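Local coordinates for protein diadenosine tetraphosphatase, putative (Trypanosoma brucei, PDB 2QJC) that probably hydrolyses phosphate esters or anhydrides such as diadenosine tetraphosphate, as a metallophosphoesterase holding two manganese ions, at residues A[21-26]-A[199-204]. Numbering follows the deposited sequence.
Sequences VIIVGD and TVVFGH. With MN (manganese (II) ion), chain C; MN (manganese (II) ion), chain B.
Val201 and Ile23 meet tip to tip between the two facing sheets of the calcineurin-like metallophosphoesterase sandwich, strand 199-202 on one side and strand 21-24 on the other. From Ile23 to Asp26 and from Val201 to His204 the segments run nearly parallel, 9° apart, and both end at the dinuclear manganese centre. The CA atoms of Val201 and Ile23 stand 7.8 Å apart, a gap filled by their branches. Val201 CG1, anti to its own backbone N (chi1 -177°), presses on Ile23 CG2 at 3.6 Å, while Val201 CG2 faces Ile23 CD1 more loosely, at 4.1 Å. Phe236 and Val137 pack against both side chains and continue this apolar core. Beyond it the side chain of Phe202 leaves the backbone on the side away from strand 21-24, and its ring meets Trp190 edge-to-face. At Gly203 the two backbone segments draw together: its CA lies 3.3 Å from Asp26 OD1. His204 then donates its backbone N-H to Asp26 OD1 at 2.9 Å. The somewhat bent bond arrives on the syn side of the carboxylate, 16° out of its plane. It helps fix the rotation of the carboxylate, whose other oxygen, Asp26 OD2, binds the chain B manganese at 2.2 Å; His28, Asp55 and a water also belong to that site. The imidazole of His204 serves the second ion, a site it shares with Asp55, Asn81 and His141. His204 NE2 is hydrogen-bonded to Thr160 O, which steadies the ring while His204 ND1 holds the chain C manganese at 2.3 Å.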
loop_
_atom_site.group_PDB
_atom_site.type_symbol
_atom_site.label_atom_id
_atom_site.label_comp_id
_atom_site.label_asym_id
_atom_site.label_seq_id
_atom_site.Cartn_x
_atom_site.Cartn_y
_atom_site.Cartn_z
ATOM N N VAL A 21 -7.038 5.651 12.719
ATOM C CA VAL A 21 -6.050 5.380 11.676
ATOM C C VAL A 21 -6.679 5.265 10.287
ATOM O O VAL A 21 -7.664 4.559 10.093
ATOM C CB VAL A 21 -5.266 4.083 11.987
ATOM C CG1 VAL A 21 -4.282 3.766 10.841
ATOM C CG2 VAL A 21 -4.511 4.243 13.296
ATOM N N ILE A 22 -6.085 5.962 9.322
ATOM C CA ILE A 22 -6.574 5.973 7.955
ATOM C C ILE A 22 -5.534 5.350 7.019
ATOM O O ILE A 22 -4.407 5.823 6.917
ATOM C CB ILE A 22 -6.902 7.422 7.532
ATOM C CG1 ILE A 22 -8.029 7.962 8.424
ATOM C CG2 ILE A 22 -7.330 7.473 6.076
ATOM C CD1 ILE A 22 -8.295 9.423 8.251
ATOM N N ILE A 23 -5.928 4.273 6.352
ATOM C CA ILE A 23 -5.052 3.548 5.439
ATOM C C ILE A 23 -5.579 3.708 4.015
ATOM O O ILE A 23 -6.732 3.351 3.719
ATOM C CB ILE A 23 -4.991 2.054 5.834
ATOM C CG1 ILE A 23 -4.599 1.943 7.314
ATOM C CG2 ILE A 23 -3.981 1.316 4.953
ATOM C CD1 ILE A 23 -4.670 0.543 7.878
ATOM N N VAL A 24 -4.730 4.243 3.140
ATOM C CA VAL A 24 -5.120 4.512 1.754
ATOM C C VAL A 24 -4.477 3.624 0.686
ATOM O O VAL A 24 -3.328 3.203 0.818
ATOM C CB VAL A 24 -4.883 6.020 1.415
ATOM C CG1 VAL A 24 -3.481 6.427 1.805
ATOM C CG2 VAL A 24 -5.121 6.287 -0.071
ATOM N N GLY A 25 -5.256 3.330 -0.357
ATOM C CA GLY A 25 -4.805 2.486 -1.454
ATOM C C GLY A 25 -3.816 3.151 -2.397
ATOM O O GLY A 25 -3.384 4.282 -2.155
ATOM N N ASP A 26 -3.469 2.453 -3.480
ATOM C CA ASP A 26 -2.495 2.956 -4.454
ATOM C C ASP A 26 -2.816 4.375 -4.928
ATOM O O ASP A 26 -3.859 4.615 -5.534
ATOM C CB ASP A 26 -2.405 2.001 -5.662
ATOM C CG ASP A 26 -1.928 0.600 -5.277
ATOM O OD1 ASP A 26 -2.436 0.041 -4.276
ATOM O OD2 ASP A 26 -1.052 0.046 -5.984
ATOM N N THR A 199 -5.748 -8.418 10.739
ATOM C CA THR A 199 -6.401 -8.036 9.493
ATOM C C THR A 199 -5.283 -7.408 8.657
ATOM O O THR A 199 -4.620 -6.469 9.108
ATOM C CB THR A 199 -7.483 -6.958 9.703
ATOM O OG1 THR A 199 -8.580 -7.507 10.441
ATOM C CG2 THR A 199 -7.980 -6.434 8.353
ATOM N N VAL A 200 -5.058 -7.931 7.457
ATOM C CA VAL A 200 -4.027 -7.385 6.585
ATOM C C VAL A 200 -4.666 -6.438 5.577
ATOM O O VAL A 200 -5.596 -6.812 4.859
ATOM C CB VAL A 200 -3.282 -8.502 5.824
ATOM C CG1 VAL A 200 -2.369 -7.901 4.743
ATOM C CG2 VAL A 200 -2.463 -9.327 6.809
ATOM N N VAL A 201 -4.177 -5.206 5.540
ATOM C CA VAL A 201 -4.690 -4.213 4.610
ATOM C C VAL A 201 -3.633 -4.003 3.522
ATOM O O VAL A 201 -2.463 -3.742 3.814
ATOM C CB VAL A 201 -4.998 -2.885 5.340
ATOM C CG1 VAL A 201 -5.606 -1.889 4.365
ATOM C CG2 VAL A 201 -5.953 -3.148 6.538
ATOM N N PHE A 202 -4.052 -4.101 2.267
ATOM C CA PHE A 202 -3.116 -3.978 1.155
ATOM C C PHE A 202 -3.693 -3.266 -0.070
ATOM O O PHE A 202 -4.832 -2.818 -0.056
ATOM C CB PHE A 202 -2.654 -5.387 0.764
ATOM C CG PHE A 202 -3.777 -6.283 0.273
ATOM C CD1 PHE A 202 -3.915 -6.568 -1.084
ATOM C CD2 PHE A 202 -4.703 -6.826 1.171
ATOM C CE1 PHE A 202 -4.959 -7.382 -1.543
ATOM C CE2 PHE A 202 -5.751 -7.640 0.725
ATOM C CZ PHE A 202 -5.880 -7.920 -0.636
ATOM N N GLY A 203 -2.888 -3.182 -1.125
ATOM C CA GLY A 203 -3.299 -2.571 -2.385
ATOM C C GLY A 203 -2.710 -3.393 -3.532
ATOM O O GLY A 203 -2.999 -4.583 -3.646
ATOM N N HIS A 204 -1.902 -2.761 -4.384
ATOM C CA HIS A 204 -1.216 -3.428 -5.502
ATOM C C HIS A 204 -2.002 -4.054 -6.668
ATOM O O HIS A 204 -1.760 -3.709 -7.830
ATOM C CB HIS A 204 -0.262 -4.496 -4.940
ATOM C CG HIS A 204 0.459 -5.293 -5.989
ATOM N ND1 HIS A 204 1.306 -4.719 -6.912
ATOM C CD2 HIS A 204 0.482 -6.625 -6.238
ATOM C CE1 HIS A 204 1.821 -5.659 -7.685
ATOM N NE2 HIS A 204 1.337 -6.826 -7.296
HETATM MN MN MN C . 2.091 -2.574 -7.075
HETATM MN MN MN B . -0.131 0.050 -8.017
HETATM O O HOH W 1 -2.160 -0.150 -8.952
#